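Local coordinates for protein Poly(Beta-D-mannuronate) lyase (Pseudopedobacter saltans, PDB 7O79) that is a family 6 polysaccharide lyase of beta-helix fold that probably cleaves poly(beta-D-mannuronate), the alginate polymer, by beta-elimination, at residues 23-28 / 49-54; 36-41 / 71-76; 91-96 / 120-125; 97-102 / 128-133; 156-161 / 194-199. All coordinates share one frame; numbering follows the deposited sequence.

In the fold
All five contacts belong to one parallel beta-helix. Contacts 1, 4 and 5 join neighbouring strands along one side, contact 3 does the same in a separate parallel sheet, and contact 2 bridges the interior between the two. Contact 2 is the buried one: an aromatic ring meets aliphatic groups, with no direct hydrogen bond. The other four are partly buried, with backbone ladders, mainly apolar residues turned inward and mostly polar ones outward. Contacts 1 and 2 share the neighbourhood of strands 48-52 and 73-83, probably linked by backbone hydrogen bonds of Leu50 to Val74 and Glu76. Contacts 4 and 5 adjoin through Gln130 and Gln157, whereas contacts 3 and 4 pack Phe93 and Ile91 against Leu100.

Contact 1 (23-28 / 49-54); sequences AILMQP and TLKADQ
The carboxylate of Asp53 and the amide of Gln27 are the flat groups that meet here. They cross with their planes 70° apart, and although Gln27 NE2 comes within 3.3 Å of Asp53 OD2, the angle is too poor for a hydrogen bond; NE2 bonds weakly to Gln4 OE1 instead. With CG opposite the carbonyl carbon (chi1 -74°), Asp53 brings its other oxygen, OD1, to 3.0 Å from Leu25 CB, where it also accepts a hydrogen bond from Gln4 on strand 3-5. Were Asp53 an alanine, the amide of Gln4 would probably lose this acceptor and a gap would open beside Leu25. The backbones form a parallel ladder: Ile24 N reaches Thr49 O at 2.6 Å, Lys51 N Ile24 O, Met26 N Lys51 O, and Asp53 N Met26 O at 3.0 Å. Ile24, Met26, Leu50 and Ala52 turn to one face, where Leu50 CD1 sits 3.7 Å from Ile24 CG2 and 3.8 Å from Met26 SD. These apolar chains suit a face roofed by Leu11 of helix 8-17. On the other face, Leu25 and Lys51 run side by side, Leu25 CD2 3.7 Å from Lys51 CE, the lysine lending its methylenes to the leucine. Aliphatic residues inward and a mixed, more polar outer face on stacked parallel strands are typical of the parallel beta-helix of the chondroitinase B family.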
# COMPACT_ATOMS: atom_id res chain seq x y z
N ALA A 23 -11.20 -7.71 30.02
CA ALA A 23 -9.83 -7.61 29.53
C ALA A 23 -9.02 -8.81 30.01
O ALA A 23 -9.12 -9.22 31.17
CB ALA A 23 -9.17 -6.30 29.98
N ILE A 24 -8.23 -9.37 29.10
CA ILE A 24 -7.36 -10.51 29.36
C ILE A 24 -5.93 -9.98 29.34
O ILE A 24 -5.49 -9.41 28.33
CB ILE A 24 -7.57 -11.62 28.33
CG1 ILE A 24 -9.05 -11.99 28.26
CG2 ILE A 24 -6.73 -12.86 28.66
CD1 ILE A 24 -9.43 -12.91 27.07
N LEU A 25 -5.22 -10.12 30.46
CA LEU A 25 -3.93 -9.49 30.69
C LEU A 25 -2.85 -10.57 30.77
O LEU A 25 -2.88 -11.41 31.68
CB LEU A 25 -3.95 -8.68 31.99
CG LEU A 25 -5.05 -7.65 32.28
CD1 LEU A 25 -4.71 -6.84 33.53
CD2 LEU A 25 -5.30 -6.72 31.12
N MET A 26 -1.91 -10.54 29.83
CA MET A 26 -0.85 -11.54 29.78
C MET A 26 0.35 -11.14 30.64
O MET A 26 0.79 -9.98 30.63
CB MET A 26 -0.38 -11.79 28.34
CG MET A 26 -1.45 -12.38 27.42
SD MET A 26 -1.13 -12.15 25.65
CE MET A 26 -0.19 -13.65 25.28
N GLN A 27 0.89 -12.11 31.37
CA GLN A 27 2.03 -11.85 32.23
C GLN A 27 3.31 -11.68 31.40
O GLN A 27 3.45 -12.26 30.32
CB GLN A 27 2.21 -12.98 33.25
CG GLN A 27 1.09 -13.05 34.27
CD GLN A 27 1.29 -12.05 35.40
OE1 GLN A 27 2.42 -11.67 35.73
NE2 GLN A 27 0.19 -11.62 36.01
N PRO A 28 4.26 -10.87 31.88
CA PRO A 28 5.48 -10.62 31.11
C PRO A 28 6.32 -11.88 30.96
O PRO A 28 6.29 -12.79 31.79
CB PRO A 28 6.23 -9.56 31.92
CG PRO A 28 5.33 -9.13 32.99
CD PRO A 28 4.23 -10.13 33.15
N THR A 49 -10.73 -7.16 25.33
CA THR A 49 -9.35 -6.77 25.08
C THR A 49 -8.40 -7.85 25.58
O THR A 49 -8.51 -8.29 26.72
CB THR A 49 -9.05 -5.44 25.76
OG1 THR A 49 -9.96 -4.44 25.28
CG2 THR A 49 -7.60 -4.99 25.48
N LEU A 50 -7.51 -8.29 24.70
CA LEU A 50 -6.34 -9.06 25.07
C LEU A 50 -5.16 -8.11 25.04
O LEU A 50 -4.97 -7.41 24.04
CB LEU A 50 -6.11 -10.21 24.09
CG LEU A 50 -4.88 -11.11 24.28
CD1 LEU A 50 -4.88 -11.75 25.67
CD2 LEU A 50 -4.76 -12.14 23.17
N LYS A 51 -4.37 -8.05 26.12
CA LYS A 51 -3.21 -7.16 26.12
C LYS A 51 -2.17 -7.64 27.12
O LYS A 51 -2.44 -8.48 27.98
CB LYS A 51 -3.62 -5.72 26.44
CG LYS A 51 -4.17 -5.49 27.82
CD LYS A 51 -4.54 -4.03 27.89
CE LYS A 51 -5.09 -3.59 29.20
NZ LYS A 51 -5.42 -2.13 29.07
N ALA A 52 -0.97 -7.06 27.00
CA ALA A 52 0.11 -7.31 27.96
C ALA A 52 -0.10 -6.49 29.24
O ALA A 52 -0.56 -5.35 29.18
CB ALA A 52 1.45 -6.94 27.32
N ASP A 53 0.21 -7.09 30.40
CA ASP A 53 0.30 -6.29 31.63
C ASP A 53 1.16 -5.07 31.45
O ASP A 53 0.83 -3.97 31.92
CB ASP A 53 0.83 -7.14 32.79
CG ASP A 53 -0.19 -8.14 33.30
OD1 ASP A 53 -1.39 -7.80 33.24
OD2 ASP A 53 0.18 -9.27 33.67
N GLN A 54 2.29 -5.23 30.77
CA GLN A 54 3.19 -4.13 30.46
C GLN A 54 3.47 -4.21 28.97
O GLN A 54 4.00 -5.22 28.50
CB GLN A 54 4.47 -4.22 31.29
O HOH W 1 3.09 -8.10 30.73

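Contact 2 (36-41 / 71-76); sequences ILFNSK and PYLVVE
Phe38, at the end of strand 35-38, opens the contact by laying its ring beneath Leu73. Its CG, opposite the backbone N (chi1 -162°), carries the ring toward strand 73-76. Leu73 CD1 stands over the middle of one face, 3.8 Å from the ring centroid and 11° off its normal, a CH-pi contact. At the rim, in the ring plane, Val74 O lies 3.6 Å from Phe38 CE2, while Val75 CG2 comes obliquely to within 3.7 Å of Phe38 CD2. Phe38 O is close as well, 3.3 Å from Leu73 CD1. Further on, Ser40 is small enough to let Leu73 CD2 approach its CB at 4.2 Å, and its OG bonds to Ile15 O of helix 8-17. A water donates to both Ser40 O and Pro71 O, whereas the buried Ser40 N has no partner in the model. With strand axes 10.2 Å apart and no direct hydrogen bond, cohesion rests mainly on apolar side chains meeting across the interior of the beta-helix, with one bridging water.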
# COMPACT_ATOMS: atom_id res chain seq x y z
N ILE A 36 -2.64 -17.96 18.92
CA ILE A 36 -3.75 -17.30 19.61
C ILE A 36 -4.95 -17.26 18.67
O ILE A 36 -4.95 -16.51 17.68
CB ILE A 36 -3.34 -15.90 20.06
CG1 ILE A 36 -2.17 -15.98 21.03
CG2 ILE A 36 -4.49 -15.17 20.70
CD1 ILE A 36 -1.58 -14.64 21.40
N LEU A 37 -5.99 -17.99 19.02
CA LEU A 37 -7.24 -17.94 18.28
C LEU A 37 -8.23 -17.14 19.12
O LEU A 37 -8.90 -17.67 19.97
CB LEU A 37 -7.79 -19.32 17.94
CG LEU A 37 -6.97 -20.29 17.11
CD1 LEU A 37 -7.74 -21.56 16.89
CD2 LEU A 37 -6.50 -19.70 15.79
N PHE A 38 -8.30 -15.85 18.86
CA PHE A 38 -9.11 -14.93 19.64
C PHE A 38 -10.52 -14.87 19.10
O PHE A 38 -10.80 -14.20 18.14
CB PHE A 38 -8.43 -13.57 19.61
CG PHE A 38 -8.84 -12.61 20.66
CD1 PHE A 38 -9.52 -13.01 21.79
CD2 PHE A 38 -8.51 -11.28 20.53
CE1 PHE A 38 -9.88 -12.09 22.74
CE2 PHE A 38 -8.85 -10.36 21.48
CZ PHE A 38 -9.53 -10.77 22.60
N ASN A 39 -11.40 -15.58 19.77
CA ASN A 39 -12.77 -15.70 19.38
C ASN A 39 -13.75 -15.50 20.49
O ASN A 39 -14.85 -15.98 20.39
CB ASN A 39 -13.05 -17.05 18.73
CG ASN A 39 -12.96 -18.20 19.71
OD1 ASN A 39 -12.37 -18.10 20.76
ND2 ASN A 39 -13.55 -19.31 19.34
N SER A 40 -13.44 -14.60 21.43
CA SER A 40 -14.31 -14.28 22.56
C SER A 40 -15.59 -13.62 22.06
O SER A 40 -15.65 -13.06 20.96
CB SER A 40 -13.60 -13.35 23.56
OG SER A 40 -12.38 -13.90 24.04
N LYS A 41 -16.63 -13.69 22.90
CA LYS A 41 -17.96 -13.20 22.57
C LYS A 41 -18.11 -11.82 23.19
O LYS A 41 -18.42 -11.68 24.37
CB LYS A 41 -19.04 -14.17 23.06
N PRO A 71 -16.11 -10.57 16.29
CA PRO A 71 -16.09 -9.10 16.17
C PRO A 71 -15.85 -8.41 17.50
O PRO A 71 -16.03 -8.98 18.59
CB PRO A 71 -17.49 -8.77 15.63
CG PRO A 71 -18.36 -9.88 16.13
CD PRO A 71 -17.47 -11.12 16.09
N TYR A 72 -15.43 -7.14 17.39
CA TYR A 72 -15.25 -6.22 18.52
C TYR A 72 -14.20 -6.70 19.51
O TYR A 72 -14.38 -6.60 20.73
CB TYR A 72 -16.58 -5.94 19.24
CG TYR A 72 -17.75 -5.83 18.31
CD1 TYR A 72 -17.80 -4.82 17.35
CD2 TYR A 72 -18.82 -6.71 18.40
CE1 TYR A 72 -18.88 -4.70 16.49
CE2 TYR A 72 -19.91 -6.60 17.54
CZ TYR A 72 -19.93 -5.59 16.59
OH TYR A 72 -21.00 -5.48 15.75
N LEU A 73 -13.07 -7.17 18.99
CA LEU A 73 -11.95 -7.62 19.80
C LEU A 73 -10.75 -6.72 19.60
O LEU A 73 -10.44 -6.32 18.47
CB LEU A 73 -11.58 -9.07 19.46
CG LEU A 73 -12.69 -10.10 19.64
CD1 LEU A 73 -12.18 -11.49 19.34
CD2 LEU A 73 -13.24 -10.01 21.06
N VAL A 74 -10.06 -6.41 20.69
CA VAL A 74 -8.92 -5.51 20.70
C VAL A 74 -7.72 -6.26 21.24
O VAL A 74 -7.83 -6.98 22.23
CB VAL A 74 -9.20 -4.26 21.56
CG1 VAL A 74 -7.99 -3.32 21.57
CG2 VAL A 74 -10.48 -3.54 21.08
N VAL A 75 -6.57 -6.08 20.58
CA VAL A 75 -5.31 -6.66 21.03
C VAL A 75 -4.32 -5.52 21.15
O VAL A 75 -4.18 -4.72 20.23
CB VAL A 75 -4.80 -7.74 20.06
CG1 VAL A 75 -3.35 -8.09 20.39
CG2 VAL A 75 -5.69 -8.99 20.13
N GLU A 76 -3.64 -5.43 22.30
CA GLU A 76 -2.74 -4.32 22.58
C GLU A 76 -1.42 -4.80 23.16
O GLU A 76 -1.40 -5.72 23.99
CB GLU A 76 -3.36 -3.33 23.56
CG GLU A 76 -4.77 -2.96 23.23
CD GLU A 76 -5.16 -1.64 23.85
OE1 GLU A 76 -5.33 -0.66 23.10
OE2 GLU A 76 -5.29 -1.60 25.09
O HOH W 2 -17.07 -11.18 19.67

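Contact 3 (91-96 / 120-125); sequences IQFNSD and VLFRGN
Segments 91-96 and 120-125 run parallel, their end-to-end directions 5° apart, laced by Leu121 N to Ile91 O, Phe93 N to Leu121 O and Arg123 N to Phe93 O. Phe93 and Phe122, both with CG opposite the carbonyl carbon (chi1 near -70°), form an offset stack, centroids 4.5 Å apart and planes at 8°, with Phe122 CE1 over the rim of Phe93. Val120 CG1 meets that ring in its plane, 3.8 Å from Phe93 CE1. On the other face Gln92 stretches beside Leu121, its NE2 hydrogen-bonded to a lone pair of Asn94 OD1 at 2.9 Å. Beyond the strands, Asp96 OD1 takes Asn125 N at 2.9 Å and, weakly, Asn125 ND2 at 3.3 Å. Glycine suits position 124, since a CB would clash with Ser95 O. Asn125 OD1 accepts from Arg152 N. The aromatics line the interior of the parallel beta-helix between successive coils, where Phe93 also stacks with Phe68 of strand 65-68, Phe193 meets Phe122 edge-to-face, and Leu100 of strand 99-106 packs on Phe93.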
# COMPACT_ATOMS: atom_id res chain seq x y z
N ILE A 91 -0.36 -12.14 11.92
CA ILE A 91 -1.58 -11.58 12.49
C ILE A 91 -2.66 -11.63 11.42
O ILE A 91 -2.40 -11.30 10.26
CB ILE A 91 -1.35 -10.14 12.98
CG1 ILE A 91 -0.45 -10.15 14.22
CG2 ILE A 91 -2.69 -9.48 13.31
CD1 ILE A 91 0.22 -8.85 14.50
N GLN A 92 -3.87 -12.02 11.80
CA GLN A 92 -4.93 -12.15 10.81
C GLN A 92 -6.26 -11.63 11.34
O GLN A 92 -6.71 -12.03 12.42
CB GLN A 92 -5.07 -13.61 10.35
CG GLN A 92 -5.95 -13.76 9.12
CD GLN A 92 -5.67 -15.03 8.33
OE1 GLN A 92 -4.54 -15.54 8.31
NE2 GLN A 92 -6.71 -15.56 7.69
N PHE A 93 -6.88 -10.71 10.58
CA PHE A 93 -8.20 -10.16 10.89
C PHE A 93 -9.22 -10.97 10.12
O PHE A 93 -9.43 -10.75 8.92
CB PHE A 93 -8.30 -8.68 10.51
CG PHE A 93 -7.45 -7.74 11.36
CD1 PHE A 93 -6.11 -7.53 11.06
CD2 PHE A 93 -8.01 -7.05 12.43
CE1 PHE A 93 -5.33 -6.66 11.83
CE2 PHE A 93 -7.23 -6.17 13.21
CZ PHE A 93 -5.90 -5.97 12.90
N ASN A 94 -9.89 -11.91 10.80
CA ASN A 94 -10.88 -12.78 10.15
C ASN A 94 -12.32 -12.37 10.42
O ASN A 94 -13.23 -13.09 10.03
CB ASN A 94 -10.69 -14.24 10.59
CG ASN A 94 -9.47 -14.87 9.97
OD1 ASN A 94 -9.24 -14.74 8.77
ND2 ASN A 94 -8.68 -15.57 10.80
N SER A 95 -12.54 -11.23 11.08
CA SER A 95 -13.88 -10.84 11.52
C SER A 95 -14.00 -9.33 11.29
O SER A 95 -13.26 -8.75 10.49
CB SER A 95 -14.11 -11.26 12.97
OG SER A 95 -15.47 -11.17 13.32
N ASP A 96 -14.94 -8.69 11.99
CA ASP A 96 -15.25 -7.28 11.76
C ASP A 96 -15.02 -6.44 13.01
O ASP A 96 -15.17 -6.92 14.13
CB ASP A 96 -16.69 -7.04 11.29
CG ASP A 96 -17.11 -7.96 10.15
OD1 ASP A 96 -16.26 -8.30 9.29
OD2 ASP A 96 -18.31 -8.26 10.08
N VAL A 120 0.65 -9.14 8.37
CA VAL A 120 -0.71 -8.77 8.75
C VAL A 120 -1.60 -8.99 7.54
O VAL A 120 -1.33 -8.46 6.46
CB VAL A 120 -0.80 -7.29 9.23
CG1 VAL A 120 -2.23 -6.96 9.61
CG2 VAL A 120 0.15 -7.02 10.40
N LEU A 121 -2.68 -9.75 7.72
CA LEU A 121 -3.60 -10.03 6.63
C LEU A 121 -5.01 -9.66 7.05
O LEU A 121 -5.50 -10.11 8.09
CB LEU A 121 -3.55 -11.51 6.21
CG LEU A 121 -4.56 -11.85 5.11
CD1 LEU A 121 -4.28 -11.10 3.82
CD2 LEU A 121 -4.63 -13.36 4.85
N PHE A 122 -5.67 -8.82 6.24
CA PHE A 122 -7.05 -8.44 6.49
C PHE A 122 -8.00 -9.32 5.68
O PHE A 122 -7.85 -9.45 4.46
CB PHE A 122 -7.28 -6.97 6.16
CG PHE A 122 -6.64 -6.04 7.13
CD1 PHE A 122 -7.35 -5.62 8.24
CD2 PHE A 122 -5.34 -5.59 6.94
CE1 PHE A 122 -6.77 -4.76 9.16
CE2 PHE A 122 -4.77 -4.72 7.86
CZ PHE A 122 -5.47 -4.32 8.97
N ARG A 123 -8.99 -9.88 6.36
CA ARG A 123 -9.94 -10.78 5.74
C ARG A 123 -11.31 -10.63 6.42
O ARG A 123 -11.93 -11.60 6.86
CB ARG A 123 -9.39 -12.21 5.83
CG ARG A 123 -10.08 -13.20 5.00
CD ARG A 123 -9.37 -14.54 5.16
NE ARG A 123 -10.28 -15.65 4.92
CZ ARG A 123 -11.39 -15.88 5.63
NH1 ARG A 123 -11.75 -15.09 6.64
NH2 ARG A 123 -12.14 -16.93 5.32
N GLY A 124 -11.78 -9.39 6.50
CA GLY A 124 -12.98 -9.01 7.23
C GLY A 124 -13.10 -7.50 7.16
O GLY A 124 -12.28 -6.82 6.54
N ASN A 125 -14.14 -6.97 7.80
CA ASN A 125 -14.53 -5.59 7.54
C ASN A 125 -14.35 -4.64 8.72
O ASN A 125 -14.44 -5.02 9.89
CB ASN A 125 -15.97 -5.51 7.04
CG ASN A 125 -16.23 -6.47 5.91
OD1 ASN A 125 -15.75 -6.27 4.79
ND2 ASN A 125 -17.00 -7.51 6.18
O HOH W 3 -14.52 -12.38 7.64

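Contact 4 (97-102 / 128-133); sequences YCKLEN and LMQYCS
Leu100 forms the tight side of this contact, with CD2 3.7 Å from Met129 SD and CG 3.7 Å from Cys132 SG. Its CG lies opposite the backbone N (chi1 175°), which sets the branch alongside the methionine, and both suit the buried interior, where Ile91 and Phe93 close over the leucine. Between the strands, Leu128 N bonds to Cys98 O, Leu100 N to Leu128 O, and Gln130 N to Leu100 O. Such stacking of like-facing residues on parallel strands marks successive coils of the beta-helix. The partly exposed face is mostly polar. Lys99 lies along Leu128, its CD 3.8 Å from Leu128 CD2, then bends so that NZ makes a salt bridge to Glu101 OE1 at 2.7 Å, reaching it from above the carboxylate plane. Glu101 OE2 accepts from Gln130 NE2 at 3.1 Å on the syn side but 35° out of the carboxylate plane, the bond nearly straight at 172°, while Gln130 OE1 accepts from Gln157. A leucine in place of Glu101 would probably cost Lys99 its salt bridge and leave Gln130 NE2 without its acceptor. At the far end the ladder slackens to a weak bond from Asn102 N to Tyr131 O at 3.0 Å.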
# COMPACT_ATOMS: atom_id res chain seq x y z
N TYR A 97 -14.64 -5.18 12.79
CA TYR A 97 -14.54 -4.19 13.85
C TYR A 97 -13.60 -4.65 14.97
O TYR A 97 -13.89 -4.48 16.15
CB TYR A 97 -15.92 -3.84 14.42
CG TYR A 97 -16.65 -2.81 13.58
CD1 TYR A 97 -16.27 -1.47 13.62
CD2 TYR A 97 -17.72 -3.17 12.76
CE1 TYR A 97 -16.93 -0.52 12.86
CE2 TYR A 97 -18.39 -2.23 12.00
CZ TYR A 97 -17.99 -0.90 12.07
OH TYR A 97 -18.63 0.07 11.32
N CYS A 98 -12.47 -5.25 14.59
CA CYS A 98 -11.42 -5.53 15.56
C CYS A 98 -10.31 -4.50 15.44
O CYS A 98 -10.23 -3.76 14.45
CB CYS A 98 -10.87 -6.95 15.39
SG CYS A 98 -12.11 -8.23 15.67
N LYS A 99 -9.44 -4.45 16.45
CA LYS A 99 -8.37 -3.48 16.49
C LYS A 99 -7.09 -4.10 17.03
O LYS A 99 -7.12 -4.77 18.06
CB LYS A 99 -8.75 -2.26 17.35
CG LYS A 99 -7.65 -1.17 17.36
CD LYS A 99 -8.12 0.15 18.00
CE LYS A 99 -8.93 -0.09 19.27
NZ LYS A 99 -8.67 0.93 20.33
N LEU A 100 -5.98 -3.83 16.36
CA LEU A 100 -4.65 -4.14 16.85
C LEU A 100 -3.94 -2.82 17.12
O LEU A 100 -3.90 -1.95 16.25
CB LEU A 100 -3.84 -4.96 15.84
CG LEU A 100 -2.38 -5.21 16.26
CD1 LEU A 100 -2.38 -6.19 17.42
CD2 LEU A 100 -1.54 -5.75 15.11
N GLU A 101 -3.36 -2.67 18.31
CA GLU A 101 -2.58 -1.47 18.52
C GLU A 101 -1.45 -1.74 19.49
O GLU A 101 -1.47 -2.71 20.25
CB GLU A 101 -3.45 -0.28 18.96
CG GLU A 101 -4.40 -0.49 20.10
CD GLU A 101 -5.22 0.79 20.36
OE1 GLU A 101 -6.16 0.74 21.16
OE2 GLU A 101 -4.89 1.85 19.78
N ASN A 102 -0.42 -0.88 19.40
CA ASN A 102 0.75 -0.91 20.26
C ASN A 102 1.49 -2.24 20.19
O ASN A 102 2.04 -2.71 21.18
CB ASN A 102 0.39 -0.56 21.71
CG ASN A 102 1.48 0.26 22.40
OD1 ASN A 102 2.31 0.89 21.74
ND2 ASN A 102 1.48 0.25 23.74
N LEU A 128 -9.12 -2.11 12.26
CA LEU A 128 -8.19 -1.01 12.49
C LEU A 128 -6.87 -1.53 13.06
O LEU A 128 -6.87 -2.32 14.01
CB LEU A 128 -8.80 0.01 13.45
CG LEU A 128 -7.93 1.20 13.84
CD1 LEU A 128 -7.44 1.99 12.64
CD2 LEU A 128 -8.74 2.11 14.75
N MET A 129 -5.76 -1.10 12.46
CA MET A 129 -4.42 -1.29 13.00
C MET A 129 -3.76 0.07 13.15
O MET A 129 -3.65 0.79 12.16
CB MET A 129 -3.53 -2.15 12.09
CG MET A 129 -2.29 -2.70 12.79
SD MET A 129 -1.36 -3.97 11.86
CE MET A 129 -0.82 -3.06 10.40
N GLN A 130 -3.27 0.39 14.35
CA GLN A 130 -2.65 1.68 14.54
C GLN A 130 -1.60 1.60 15.65
O GLN A 130 -1.70 0.77 16.55
CB GLN A 130 -3.69 2.77 14.85
CG GLN A 130 -4.48 2.54 16.13
CD GLN A 130 -5.48 3.67 16.39
OE1 GLN A 130 -5.91 4.36 15.47
NE2 GLN A 130 -5.85 3.85 17.66
N TYR A 131 -0.59 2.46 15.55
CA TYR A 131 0.55 2.48 16.49
C TYR A 131 1.20 1.11 16.61
O TYR A 131 1.51 0.63 17.71
CB TYR A 131 0.14 3.01 17.85
CG TYR A 131 -0.40 4.41 17.74
CD1 TYR A 131 0.46 5.49 17.52
CD2 TYR A 131 -1.76 4.66 17.80
CE1 TYR A 131 -0.02 6.78 17.41
CE2 TYR A 131 -2.25 5.95 17.68
CZ TYR A 131 -1.36 7.01 17.49
OH TYR A 131 -1.83 8.29 17.37
N CYS A 132 1.43 0.47 15.47
CA CYS A 132 2.19 -0.76 15.43
C CYS A 132 3.47 -0.55 14.64
O CYS A 132 3.56 0.35 13.80
CB CYS A 132 1.35 -1.90 14.84
SG CYS A 132 -0.07 -2.38 15.88
N SER A 133 4.48 -1.38 14.93
CA SER A 133 5.80 -1.26 14.32
C SER A 133 6.21 -2.59 13.70
O SER A 133 5.96 -3.66 14.27
CB SER A 133 6.88 -0.84 15.33
OG SER A 133 6.67 0.47 15.80

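Contact 5 (156-161 / 194-199); sequences VQYCYF and TIKNNL
Two neighbouring coils of the beta-helix meet here at a corner, where strands 156-157 and 194-196 give way to a turn and Asn198 stitches it together. Its amide grips the other coil: OD1 takes Cys159 N at 2.8 Å on a lone pair in the carbonyl plane, and ND2 gives to Val156 O at 3.1 Å from 50° above that carbonyl's plane. Val156 O also accepts Lys196 N. With CG opposite the carbonyl carbon (chi1 -58°) the amide reaches across, and bonds at both ends keep it from turning. Phe161 CE1, at the ring edge, lies 3.9 Å from Asn198 CB. Outward, Lys196 NZ reaches Gln157 OE1 at 3.0 Å and, weakly, Tyr158 OH at 3.4 Å, Gln157 NE2 being engaged by Gln130. Past the turn, Leu199 CD2 packs 3.6 Å from Tyr160 CE1, and Leu199 N to Cys159 O resumes the ladder. Asn223 treats Asn198 N and Ile195 O likewise one coil on, a repetition that recalls the asparagine ladders of pectate-lyase-like beta-helices.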
# COMPACT_ATOMS: atom_id res chain seq x y z
N VAL A 156 -5.19 1.24 8.25
CA VAL A 156 -3.89 1.10 8.88
C VAL A 156 -3.32 2.51 9.01
O VAL A 156 -3.11 3.19 8.00
CB VAL A 156 -2.95 0.21 8.04
CG1 VAL A 156 -1.52 0.24 8.60
CG2 VAL A 156 -3.50 -1.21 7.89
N GLN A 157 -3.09 2.97 10.24
CA GLN A 157 -2.65 4.35 10.44
C GLN A 157 -1.65 4.44 11.58
O GLN A 157 -1.67 3.63 12.51
CB GLN A 157 -3.85 5.29 10.69
CG GLN A 157 -4.68 4.96 11.91
CD GLN A 157 -5.88 5.87 12.05
OE1 GLN A 157 -6.17 6.67 11.17
NE2 GLN A 157 -6.60 5.75 13.16
N TYR A 158 -0.77 5.45 11.50
CA TYR A 158 0.23 5.71 12.54
C TYR A 158 1.08 4.49 12.83
O TYR A 158 1.50 4.27 13.97
CB TYR A 158 -0.41 6.23 13.83
CG TYR A 158 -1.40 7.34 13.64
CD1 TYR A 158 -1.01 8.56 13.12
CD2 TYR A 158 -2.72 7.20 14.04
CE1 TYR A 158 -1.92 9.60 12.95
CE2 TYR A 158 -3.64 8.23 13.88
CZ TYR A 158 -3.23 9.42 13.33
OH TYR A 158 -4.13 10.45 13.18
N CYS A 159 1.35 3.69 11.81
CA CYS A 159 2.27 2.59 11.97
C CYS A 159 3.64 2.95 11.41
O CYS A 159 3.84 3.96 10.72
CB CYS A 159 1.72 1.32 11.30
SG CYS A 159 0.28 0.65 12.17
N TYR A 160 4.61 2.10 11.73
CA TYR A 160 6.01 2.33 11.40
C TYR A 160 6.55 1.08 10.71
O TYR A 160 6.53 -0.01 11.29
CB TYR A 160 6.78 2.65 12.69
CG TYR A 160 8.22 3.08 12.51
CD1 TYR A 160 8.66 3.67 11.33
CD2 TYR A 160 9.14 2.92 13.55
CE1 TYR A 160 9.97 4.09 11.19
CE2 TYR A 160 10.46 3.32 13.41
CZ TYR A 160 10.87 3.91 12.24
OH TYR A 160 12.17 4.31 12.11
N PHE A 161 7.03 1.24 9.47
CA PHE A 161 7.59 0.14 8.69
C PHE A 161 9.05 0.46 8.38
O PHE A 161 9.33 1.38 7.61
CB PHE A 161 6.79 -0.11 7.41
CG PHE A 161 5.30 -0.24 7.64
CD1 PHE A 161 4.49 0.88 7.70
CD2 PHE A 161 4.72 -1.50 7.80
CE1 PHE A 161 3.12 0.77 7.92
CE2 PHE A 161 3.35 -1.63 8.02
CZ PHE A 161 2.55 -0.49 8.09
N THR A 194 -7.74 2.05 3.82
CA THR A 194 -7.11 3.32 4.16
C THR A 194 -5.70 3.05 4.67
O THR A 194 -5.52 2.32 5.65
CB THR A 194 -7.92 4.08 5.20
OG1 THR A 194 -9.14 4.53 4.61
CG2 THR A 194 -7.13 5.29 5.73
N ILE A 195 -4.71 3.64 3.99
CA ILE A 195 -3.32 3.64 4.43
C ILE A 195 -3.00 5.09 4.78
O ILE A 195 -2.82 5.91 3.87
CB ILE A 195 -2.38 3.12 3.34
CG1 ILE A 195 -2.73 1.68 2.92
CG2 ILE A 195 -0.92 3.25 3.80
CD1 ILE A 195 -1.88 1.20 1.69
N LYS A 196 -2.94 5.43 6.06
CA LYS A 196 -2.96 6.83 6.45
C LYS A 196 -1.94 7.13 7.54
O LYS A 196 -1.82 6.37 8.50
CB LYS A 196 -4.37 7.24 6.92
CG LYS A 196 -4.51 8.70 7.41
CD LYS A 196 -5.94 8.91 7.96
CE LYS A 196 -6.03 10.06 8.98
NZ LYS A 196 -5.79 9.55 10.38
N ASN A 197 -1.20 8.23 7.37
CA ASN A 197 -0.28 8.74 8.39
C ASN A 197 0.65 7.65 8.89
O ASN A 197 0.88 7.52 10.09
CB ASN A 197 -1.02 9.39 9.57
CG ASN A 197 -1.86 10.58 9.17
OD1 ASN A 197 -1.52 11.30 8.24
ND2 ASN A 197 -2.94 10.82 9.91
N ASN A 198 1.22 6.87 7.97
CA ASN A 198 2.25 5.91 8.34
C ASN A 198 3.63 6.43 7.92
O ASN A 198 3.75 7.26 7.01
CB ASN A 198 2.00 4.55 7.68
CG ASN A 198 0.66 3.97 8.04
OD1 ASN A 198 0.44 3.54 9.17
ND2 ASN A 198 -0.27 4.03 7.10
N LEU A 199 4.65 5.92 8.58
CA LEU A 199 6.05 6.23 8.29
C LEU A 199 6.74 5.00 7.71
O LEU A 199 6.76 3.93 8.33
CB LEU A 199 6.77 6.70 9.54
CG LEU A 199 8.26 7.03 9.39
CD1 LEU A 199 8.51 8.13 8.38
CD2 LEU A 199 8.85 7.43 10.73